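Local coordinates for protein Ps01740 (Pseudomonas sp. UW4, PDB 5UIF) that belongs to the tautomerase superfamily as a homologue of cis-3-chloroacrylic acid dehalogenase, and probably acts on small unsaturated acids, at residues A[1-9]-A[58-67]; A[23-32]-A[75-86]. One frame throughout, in Å; residues are numbered along the deposited sequence.

Overall arrangement
Contact 1 joins strand 2-8 to strand 61-68, the two inner strands of this chain's four-stranded mixed sheet; contact 2 packs helix 14-32 against helix 73-91, which lie together on one face of that sheet. Their centres are 14 Å apart. Along the chain the elements alternate, each strand being followed by its helix, so both contacts tie the earlier strand and helix to the later pair. The layers meet at Tyr-3, whose OH lies 2.9 Å from His-28 ND1 in a probable hydrogen bond, while Pro-1 and Ile-67 also pack on His-28. The sheet's other face meets neighbouring subunits, as expected for a trimeric tautomerase-superfamily enzyme.

Contact 1 of 2, residues A[1-9]-A[58-67]; sequences PLYECQTVK and ATPAIIRGQI
Tyr-3 and Gly-65 face each other as a non-hydrogen-bonded pair within an antiparallel ladder, the middle of the mixed four-stranded sheet built from the two beta-alpha-beta units of the tautomerase fold. The strands, at 169°, are joined by paired backbone bonds between Leu-2 and Gln-66, Glu-4 and Arg-64, and Gln-6 and Ile-62; the one from Glu-4 N to Arg-64 O is 2.8 Å long. Tyr-3 illustrates how an aromatic side chain uses a neighbouring glycine. Its CB stands 4.1 Å from Arg-64 O, and with CG opposite the carbonyl carbon (chi1 -71°) the ring leans across to the partner strand. There CD2 of Tyr-3 approaches the bare CA of Gly-65 at 3.6 Å, and CE2 rests on the same atom. Farther out, CZ of Tyr-3 reaches the CG2 branch of Ile-67 at 4.1 Å, and OH lies beside that methyl as well. The hydroxyl's polar partner is His-28, on the helical layer. Cys-5 and Ile-63 extend this helix-facing surface, Cys-5 SG meeting Ile-63 CG1 at 3.8 Å.

Glu-4, Gln-6, Arg-64 and Gln-66 occupy the other face, where the trimer assembles. The bent Arg-64 side chain brings NH2 to 4.0 Å from Gln-6 NE2, with amide and guanidinium planes 40° apart and no hydrogen bond between them. Outside this strand pair, Arg-64 NH1 forms a salt bridge with Glu-4 of the second subunit and a hydrogen bond with Gln-66 of that subunit; Glu-4 within the chain pairs with Lys-44. Intrachain strand pairing thus places these polar groups for contacts between subunits. Past the regular ladder, Val-8 and Thr-59 cross at nearly a right angle, and Val-8 CG2 touches Thr-59 CG2 at 3.7 Å.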
loop_
_atom_site.group_PDB
_atom_site.type_symbol
_atom_site.label_atom_id
_atom_site.label_comp_id
_atom_site.label_asym_id
_atom_site.label_seq_id
_atom_site.Cartn_x
_atom_site.Cartn_y
_atom_site.Cartn_z
ATOM N N PRO A 1 11.351 -8.210 4.939
ATOM C CA PRO A 1 11.259 -7.183 3.896
ATOM C C PRO A 1 10.199 -7.505 2.849
ATOM O O PRO A 1 10.044 -8.664 2.463
ATOM C CB PRO A 1 12.656 -7.192 3.274
ATOM C CG PRO A 1 13.170 -8.565 3.534
ATOM C CD PRO A 1 12.631 -8.935 4.884
ATOM N N LEU A 2 9.482 -6.482 2.397
ATOM C CA LEU A 2 8.432 -6.659 1.401
ATOM C C LEU A 2 8.579 -5.668 0.251
ATOM O O LEU A 2 8.775 -4.474 0.472
ATOM C CB LEU A 2 7.053 -6.508 2.047
ATOM C CG LEU A 2 5.856 -6.539 1.095
ATOM C CD1 LEU A 2 5.799 -7.861 0.342
ATOM C CD2 LEU A 2 4.560 -6.287 1.849
ATOM N N TYR A 3 8.486 -6.174 -0.974
ATOM C CA TYR A 3 8.532 -5.329 -2.163
ATOM C C TYR A 3 7.281 -5.529 -3.011
ATOM O O TYR A 3 6.897 -6.660 -3.308
ATOM C CB TYR A 3 9.784 -5.628 -2.992
ATOM C CG TYR A 3 11.071 -5.143 -2.363
ATOM C CD1 TYR A 3 11.757 -5.927 -1.446
ATOM C CD2 TYR A 3 11.601 -3.902 -2.693
ATOM C CE1 TYR A 3 12.936 -5.487 -0.871
ATOM C CE2 TYR A 3 12.777 -3.454 -2.124
ATOM C CZ TYR A 3 13.441 -4.249 -1.214
ATOM O OH TYR A 3 14.614 -3.805 -0.646
ATOM N N GLU A 4 6.646 -4.426 -3.396
ATOM C CA GLU A 4 5.416 -4.486 -4.178
ATOM C C GLU A 4 5.563 -3.747 -5.504
ATOM O O GLU A 4 6.020 -2.605 -5.540
ATOM C CB GLU A 4 4.248 -3.903 -3.380
ATOM C CG GLU A 4 3.994 -4.608 -2.057
ATOM C CD GLU A 4 2.913 -3.935 -1.235
ATOM O OE1 GLU A 4 1.718 -4.146 -1.533
ATOM O OE2 GLU A 4 3.257 -3.197 -0.288
ATOM N N CYS A 5 5.170 -4.404 -6.591
ATOM C CA CYS A 5 5.268 -3.814 -7.922
ATOM C C CYS A 5 3.889 -3.542 -8.514
ATOM O O CYS A 5 3.082 -4.456 -8.680
ATOM C CB CYS A 5 6.066 -4.728 -8.853
ATOM S SG CYS A 5 6.422 -4.016 -10.477
ATOM N N GLN A 6 3.625 -2.277 -8.833
ATOM C CA GLN A 6 2.346 -1.882 -9.410
ATOM C C GLN A 6 2.513 -1.347 -10.827
ATOM O O GLN A 6 3.105 -0.289 -11.034
ATOM C CB GLN A 6 1.665 -0.828 -8.537
ATOM C CG GLN A 6 1.007 -1.382 -7.286
ATOM C CD GLN A 6 0.288 -0.312 -6.489
ATOM O OE1 GLN A 6 0.527 0.881 -6.671
ATOM N NE2 GLN A 6 -0.602 -0.737 -5.598
ATOM N N THR A 7 1.990 -2.085 -11.800
ATOM C CA THR A 7 2.038 -1.663 -13.196
ATOM C C THR A 7 0.663 -1.770 -13.841
ATOM O O THR A 7 -0.259 -2.346 -13.266
ATOM C CB THR A 7 3.038 -2.503 -14.017
ATOM O OG1 THR A 7 2.600 -3.867 -14.058
ATOM C CG2 THR A 7 4.430 -2.438 -13.406
ATOM N N VAL A 8 0.531 -1.207 -15.038
ATOM C CA VAL A 8 -0.702 -1.324 -15.806
ATOM C C VAL A 8 -0.821 -2.742 -16.360
ATOM O O VAL A 8 0.173 -3.328 -16.790
ATOM C CB VAL A 8 -0.754 -0.290 -16.954
ATOM C CG1 VAL A 8 -1.977 -0.510 -17.836
ATOM C CG2 VAL A 8 -0.749 1.122 -16.393
ATOM N N LYS A 9 -2.034 -3.287 -16.326
ATOM C CA LYS A 9 -2.316 -4.642 -16.796
ATOM C C LYS A 9 -1.736 -4.930 -18.180
ATOM O O LYS A 9 -2.053 -4.246 -19.153
ATOM C CB LYS A 9 -3.828 -4.879 -16.811
ATOM C CG LYS A 9 -4.250 -6.259 -17.282
ATOM C CD LYS A 9 -5.762 -6.411 -17.223
ATOM C CE LYS A 9 -6.198 -7.817 -17.595
ATOM N NZ LYS A 9 -7.670 -7.989 -17.462
ATOM N N ALA A 58 -1.770 7.404 -18.151
ATOM C CA ALA A 58 -0.408 6.996 -18.460
ATOM C C ALA A 58 -0.136 5.602 -17.914
ATOM O O ALA A 58 -1.015 4.976 -17.323
ATOM C CB ALA A 58 0.586 7.993 -17.895
ATOM N N THR A 59 1.087 5.121 -18.112
ATOM C CA THR A 59 1.470 3.805 -17.615
ATOM C C THR A 59 2.717 3.861 -16.736
ATOM O O THR A 59 3.761 3.324 -17.105
ATOM C CB THR A 59 1.727 2.825 -18.776
ATOM O OG1 THR A 59 2.757 3.347 -19.624
ATOM C CG2 THR A 59 0.460 2.621 -19.593
ATOM N N PRO A 60 2.614 4.506 -15.562
ATOM C CA PRO A 60 3.779 4.546 -14.676
ATOM C C PRO A 60 3.999 3.206 -13.983
ATOM O O PRO A 60 3.085 2.384 -13.929
ATOM C CB PRO A 60 3.409 5.633 -13.667
ATOM C CG PRO A 60 1.926 5.555 -13.586
ATOM C CD PRO A 60 1.450 5.191 -14.970
ATOM N N ALA A 61 5.203 2.993 -13.467
ATOM C CA ALA A 61 5.514 1.775 -12.734
ATOM C C ALA A 61 5.992 2.117 -11.330
ATOM O O ALA A 61 6.977 2.837 -11.158
ATOM C CB ALA A 61 6.559 0.961 -13.471
ATOM N N ILE A 62 5.290 1.602 -10.328
ATOM C CA ILE A 62 5.605 1.919 -8.942
ATOM C C ILE A 62 6.083 0.688 -8.179
ATOM O O ILE A 62 5.343 -0.283 -8.015
ATOM C CB ILE A 62 4.392 2.527 -8.206
ATOM C CG1 ILE A 62 4.044 3.903 -8.782
ATOM C CG2 ILE A 62 4.677 2.647 -6.719
ATOM C CD1 ILE A 62 3.094 3.868 -9.964
ATOM N N ILE A 63 7.329 0.737 -7.721
ATOM C CA ILE A 63 7.889 -0.332 -6.906
ATOM C C ILE A 63 8.218 0.189 -5.514
ATOM O O ILE A 63 9.120 1.010 -5.348
ATOM C CB ILE A 63 9.157 -0.932 -7.540
ATOM C CG1 ILE A 63 8.849 -1.486 -8.933
ATOM C CG2 ILE A 63 9.735 -2.018 -6.645
ATOM C CD1 ILE A 63 10.060 -2.037 -9.652
ATOM N N ARG A 64 7.480 -0.283 -4.517
ATOM C CA ARG A 64 7.688 0.157 -3.143
ATOM C C ARG A 64 8.216 -0.976 -2.272
ATOM O O ARG A 64 7.740 -2.109 -2.352
ATOM C CB ARG A 64 6.390 0.715 -2.559
ATOM C CG ARG A 64 5.926 2.003 -3.217
ATOM C CD ARG A 64 4.652 2.525 -2.580
ATOM N NE ARG A 64 3.520 1.632 -2.808
ATOM C CZ ARG A 64 2.299 1.840 -2.328
ATOM N NH1 ARG A 64 2.049 2.912 -1.590
ATOM N NH2 ARG A 64 1.327 0.976 -2.585
ATOM N N GLY A 65 9.203 -0.661 -1.440
ATOM C CA GLY A 65 9.814 -1.652 -0.575
ATOM C C GLY A 65 9.876 -1.217 0.875
ATOM O O GLY A 65 10.348 -0.124 1.186
ATOM N N GLN A 66 9.391 -2.075 1.765
ATOM C CA GLN A 66 9.443 -1.806 3.197
ATOM C C GLN A 66 10.509 -2.673 3.859
ATOM O O GLN A 66 10.335 -3.883 3.999
ATOM C CB GLN A 66 8.077 -2.051 3.841
ATOM C CG GLN A 66 7.009 -1.048 3.432
ATOM C CD GLN A 66 5.676 -1.301 4.108
ATOM O OE1 GLN A 66 5.127 -2.400 4.034
ATOM N NE2 GLN A 66 5.150 -0.281 4.777
ATOM N N ILE A 67 11.611 -2.048 4.260
ATOM C CA ILE A 67 12.736 -2.780 4.834
ATOM C C ILE A 67 12.952 -2.451 6.304
ATOM O O ILE A 67 12.329 -1.541 6.855
ATOM C CB ILE A 67 14.045 -2.488 4.076
ATOM C CG1 ILE A 67 14.532 -1.069 4.381
ATOM C CG2 ILE A 67 13.853 -2.695 2.581
ATOM C CD1 ILE A 67 15.910 -0.767 3.837
#

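Contact 2 of 2, residues A[23-32]-A[75-86]; sequences SITSIHTRET and TRHAILRAITDV
Ile-27 is the knob of this interface, sitting among Ile-79, Ala-82, Ile-83 and Val-86, and it demonstrates how one branched side chain can fill a hole on an opposing helix. Its CD1 lies 3.6 Å from Ala-82 CB, while its CG2, on the other branch, also rests on that methyl and approaches Ile-79 CA. Ile-27 CD1 continues to Ile-83 CG1 at 4.2 Å. Farther along, Ile-24 and Ile-83 meet more loosely through their CG1 atoms, and the side chains of Thr-32 and Ile-79 cross at about a right angle, CG2 of the first against CD1 of the second.

Polar side chains border this apolar seam without hydrogen-bonding across it. Ser-23 OG nestles against both methyls of Val-86. Glu-31 slides past Ile-79 in the opposite direction, Glu-31 CB meeting Ile-79 CG1 at 3.8 Å; a bend at chi2 (-65°) then lays its carboxylate against Ala-78 CB. Ala-82 CB lies at the edge of the Arg-30 guanidinium.

Bonds within helix 23-32 order its side chains. Arg-30 NE comes to the anti side of Glu-31 OE2 at 2.9 Å in a salt bridge, tilted 34° out of the carboxylate plane. His-28 O takes both Thr-32 N and Thr-32 OG1, from opposite faces of its plane. Two helices running antiparallel at 164° form the helical layer of the tautomerase fold, in which two beta-alpha-beta units, one helix from each, share a single sheet.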
loop_
_atom_site.group_PDB
_atom_site.type_symbol
_atom_site.label_atom_id
_atom_site.label_comp_id
_atom_site.label_asym_id
_atom_site.label_seq_id
_atom_site.Cartn_x
_atom_site.Cartn_y
_atom_site.Cartn_z
ATOM N N SER A 23 15.797 -10.822 -9.072
ATOM C CA SER A 23 16.717 -9.692 -9.088
ATOM C C SER A 23 16.599 -8.858 -7.818
ATOM O O SER A 23 17.602 -8.562 -7.170
ATOM C CB SER A 23 16.468 -8.817 -10.318
ATOM O OG SER A 23 17.331 -7.693 -10.324
ATOM N N ILE A 24 15.371 -8.482 -7.468
ATOM C CA ILE A 24 15.113 -7.687 -6.270
ATOM C C ILE A 24 15.603 -8.404 -5.015
ATOM O O ILE A 24 16.220 -7.794 -4.139
ATOM C CB ILE A 24 13.611 -7.361 -6.123
ATOM C CG1 ILE A 24 13.173 -6.374 -7.208
ATOM C CG2 ILE A 24 13.312 -6.784 -4.747
ATOM C CD1 ILE A 24 11.689 -6.079 -7.200
ATOM N N THR A 25 15.333 -9.704 -4.940
ATOM C CA THR A 25 15.765 -10.518 -3.809
ATOM C C THR A 25 17.283 -10.495 -3.659
ATOM O O THR A 25 17.802 -10.292 -2.563
ATOM C CB THR A 25 15.295 -11.978 -3.955
ATOM O OG1 THR A 25 13.881 -12.008 -4.183
ATOM C CG2 THR A 25 15.621 -12.774 -2.698
ATOM N N SER A 26 17.987 -10.694 -4.769
ATOM C CA SER A 26 19.446 -10.688 -4.771
ATOM C C SER A 26 20.013 -9.339 -4.335
ATOM O O SER A 26 20.988 -9.278 -3.585
ATOM C CB SER A 26 19.976 -11.047 -6.160
ATOM O OG SER A 26 21.391 -10.984 -6.196
ATOM N N ILE A 27 19.395 -8.263 -4.812
ATOM C CA ILE A 27 19.831 -6.911 -4.485
ATOM C C ILE A 27 19.650 -6.614 -2.998
ATOM O O ILE A 27 20.519 -6.010 -2.366
ATOM C CB ILE A 27 19.064 -5.864 -5.320
ATOM C CG1 ILE A 27 19.403 -6.022 -6.803
ATOM C CG2 ILE A 27 19.393 -4.454 -4.857
ATOM C CD1 ILE A 27 18.448 -5.302 -7.728
ATOM N N HIS A 28 18.528 -7.055 -2.437
ATOM C CA HIS A 28 18.235 -6.810 -1.029
ATOM C C HIS A 28 19.128 -7.624 -0.096
ATOM O O HIS A 28 19.671 -7.089 0.872
ATOM C CB HIS A 28 16.767 -7.115 -0.724
ATOM C CG HIS A 28 16.391 -6.875 0.706
ATOM N ND1 HIS A 28 15.960 -5.651 1.166
ATOM C CD2 HIS A 28 16.394 -7.701 1.779
ATOM C CE1 HIS A 28 15.708 -5.732 2.460
ATOM N NE2 HIS A 28 15.964 -6.965 2.857
ATOM N N THR A 29 19.269 -8.915 -0.384
ATOM C CA THR A 29 20.059 -9.813 0.456
ATOM C C THR A 29 21.530 -9.410 0.504
ATOM O O THR A 29 22.234 -9.710 1.466
ATOM C CB THR A 29 19.964 -11.273 -0.032
ATOM O OG1 THR A 29 20.381 -11.349 -1.402
ATOM C CG2 THR A 29 18.539 -11.790 0.092
ATOM N N ARG A 30 21.986 -8.728 -0.542
ATOM C CA ARG A 30 23.377 -8.301 -0.633
ATOM C C ARG A 30 23.638 -7.023 0.158
ATOM O O ARG A 30 24.573 -6.954 0.955
ATOM C CB ARG A 30 23.768 -8.092 -2.096
ATOM C CG ARG A 30 25.134 -7.461 -2.287
ATOM C CD ARG A 30 25.320 -7.000 -3.720
ATOM N NE ARG A 30 24.465 -5.860 -4.037
ATOM C CZ ARG A 30 23.817 -5.709 -5.188
ATOM N NH1 ARG A 30 23.923 -6.628 -6.138
ATOM N NH2 ARG A 30 23.062 -4.638 -5.390
ATOM N N GLU A 31 22.801 -6.014 -0.067
ATOM C CA GLU A 31 23.006 -4.698 0.526
ATOM C C GLU A 31 22.681 -4.662 2.017
ATOM O O GLU A 31 23.273 -3.888 2.768
ATOM C CB GLU A 31 22.167 -3.652 -0.212
ATOM C CG GLU A 31 22.547 -3.467 -1.674
ATOM C CD GLU A 31 23.949 -2.912 -1.847
ATOM O OE1 GLU A 31 24.428 -2.201 -0.938
ATOM O OE2 GLU A 31 24.573 -3.187 -2.893
ATOM N N THR A 32 21.741 -5.499 2.444
ATOM C CA THR A 32 21.311 -5.505 3.837
ATOM C C THR A 32 21.935 -6.653 4.623
ATOM O O THR A 32 22.097 -6.566 5.841
ATOM C CB THR A 32 19.778 -5.602 3.951
ATOM O OG1 THR A 32 19.342 -6.889 3.497
ATOM C CG2 THR A 32 19.113 -4.518 3.117
ATOM N N THR A 75 23.251 2.436 1.821
ATOM C CA THR A 75 22.664 1.120 1.595
ATOM C C THR A 75 21.326 1.238 0.868
ATOM O O THR A 75 21.064 0.510 -0.090
ATOM C CB THR A 75 22.461 0.363 2.921
ATOM O OG1 THR A 75 23.735 0.113 3.529
ATOM C CG2 THR A 75 21.753 -0.961 2.682
ATOM N N ARG A 76 20.490 2.164 1.327
ATOM C CA ARG A 76 19.177 2.384 0.729
ATOM C C ARG A 76 19.292 2.837 -0.722
ATOM O O ARG A 76 18.622 2.301 -1.603
ATOM C CB ARG A 76 18.392 3.422 1.531
ATOM C CG ARG A 76 16.973 3.640 1.039
ATOM C CD ARG A 76 16.390 4.918 1.612
ATOM N NE ARG A 76 16.808 5.132 2.994
ATOM C CZ ARG A 76 16.187 4.623 4.052
ATOM N NH1 ARG A 76 16.642 4.875 5.272
ATOM N NH2 ARG A 76 15.113 3.862 3.892
ATOM N N HIS A 77 20.144 3.833 -0.955
ATOM C CA HIS A 77 20.365 4.375 -2.293
ATOM C C HIS A 77 20.830 3.296 -3.264
ATOM O O HIS A 77 20.423 3.279 -4.428
ATOM C CB HIS A 77 21.390 5.509 -2.244
ATOM C CG HIS A 77 21.784 6.026 -3.592
ATOM N ND1 HIS A 77 21.011 6.920 -4.303
ATOM C CD2 HIS A 77 22.868 5.770 -4.363
ATOM C CE1 HIS A 77 21.603 7.194 -5.452
ATOM N NE2 HIS A 77 22.731 6.509 -5.513
ATOM N N ALA A 78 21.682 2.399 -2.778
ATOM C CA ALA A 78 22.184 1.296 -3.588
ATOM C C ALA A 78 21.046 0.370 -4.000
ATOM O O ALA A 78 21.030 -0.154 -5.113
ATOM C CB ALA A 78 23.252 0.524 -2.831
ATOM N N ILE A 79 20.093 0.175 -3.095
ATOM C CA ILE A 79 18.920 -0.640 -3.381
ATOM C C ILE A 79 18.018 0.065 -4.389
ATOM O O ILE A 79 17.541 -0.550 -5.343
ATOM C CB ILE A 79 18.119 -0.952 -2.103
ATOM C CG1 ILE A 79 18.995 -1.702 -1.098
ATOM C CG2 ILE A 79 16.880 -1.768 -2.434
ATOM C CD1 ILE A 79 18.303 -2.002 0.212
ATOM N N LEU A 80 17.794 1.359 -4.171
ATOM C CA LEU A 80 16.978 2.173 -5.069
ATOM C C LEU A 80 17.504 2.147 -6.499
ATOM O O LEU A 80 16.751 1.900 -7.443
ATOM C CB LEU A 80 16.920 3.620 -4.572
ATOM C CG LEU A 80 15.994 3.939 -3.399
ATOM C CD1 LEU A 80 16.260 5.341 -2.882
ATOM C CD2 LEU A 80 14.544 3.800 -3.823
ATOM N N ARG A 81 18.800 2.402 -6.644
ATOM C CA ARG A 81 19.444 2.475 -7.952
ATOM C C ARG A 81 19.378 1.159 -8.716
ATOM O O ARG A 81 19.016 1.132 -9.894
ATOM C CB ARG A 81 20.906 2.899 -7.794
ATOM C CG ARG A 81 21.200 4.291 -8.314
ATOM C CD ARG A 81 21.049 4.341 -9.824
ATOM N NE ARG A 81 20.935 5.711 -10.310
ATOM C CZ ARG A 81 19.806 6.252 -10.754
ATOM N NH1 ARG A 81 18.692 5.534 -10.782
ATOM N NH2 ARG A 81 19.792 7.510 -11.174
ATOM N N ALA A 82 19.733 0.075 -8.037
ATOM C CA ALA A 82 19.805 -1.241 -8.660
ATOM C C ALA A 82 18.445 -1.708 -9.169
ATOM O O ALA A 82 18.332 -2.203 -10.289
ATOM C CB ALA A 82 20.379 -2.254 -7.680
ATOM N N ILE A 83 17.417 -1.546 -8.342
ATOM C CA ILE A 83 16.060 -1.930 -8.717
ATOM C C ILE A 83 15.580 -1.137 -9.932
ATOM O O ILE A 83 14.991 -1.696 -10.858
ATOM C CB ILE A 83 15.074 -1.725 -7.548
ATOM C CG1 ILE A 83 15.381 -2.704 -6.413
ATOM C CG2 ILE A 83 13.636 -1.894 -8.015
ATOM C CD1 ILE A 83 14.483 -2.535 -5.204
ATOM N N THR A 84 15.851 0.165 -9.926
ATOM C CA THR A 84 15.450 1.044 -11.021
ATOM C C THR A 84 16.132 0.660 -12.332
ATOM O O THR A 84 15.481 0.563 -13.374
ATOM C CB THR A 84 15.770 2.517 -10.702
ATOM O OG1 THR A 84 15.201 2.869 -9.434
ATOM C CG2 THR A 84 15.211 3.431 -11.781
ATOM N N ASP A 85 17.444 0.443 -12.274
ATOM C CA ASP A 85 18.216 0.049 -13.449
ATOM C C ASP A 85 17.732 -1.280 -14.016
ATOM O O ASP A 85 17.632 -1.449 -15.232
ATOM C CB ASP A 85 19.705 -0.047 -13.107
ATOM C CG ASP A 85 20.372 1.311 -13.010
ATOM O OD1 ASP A 85 19.885 2.263 -13.658
ATOM O OD2 ASP A 85 21.386 1.427 -12.289
ATOM N N VAL A 86 17.433 -2.219 -13.124
ATOM C CA VAL A 86 16.984 -3.546 -13.521
ATOM C C VAL A 86 15.620 -3.503 -14.206
ATOM O O VAL A 86 15.433 -4.112 -15.260
ATOM C CB VAL A 86 16.923 -4.500 -12.306
ATOM C CG1 VAL A 86 16.003 -5.681 -12.587
ATOM C CG2 VAL A 86 18.320 -4.977 -11.935
#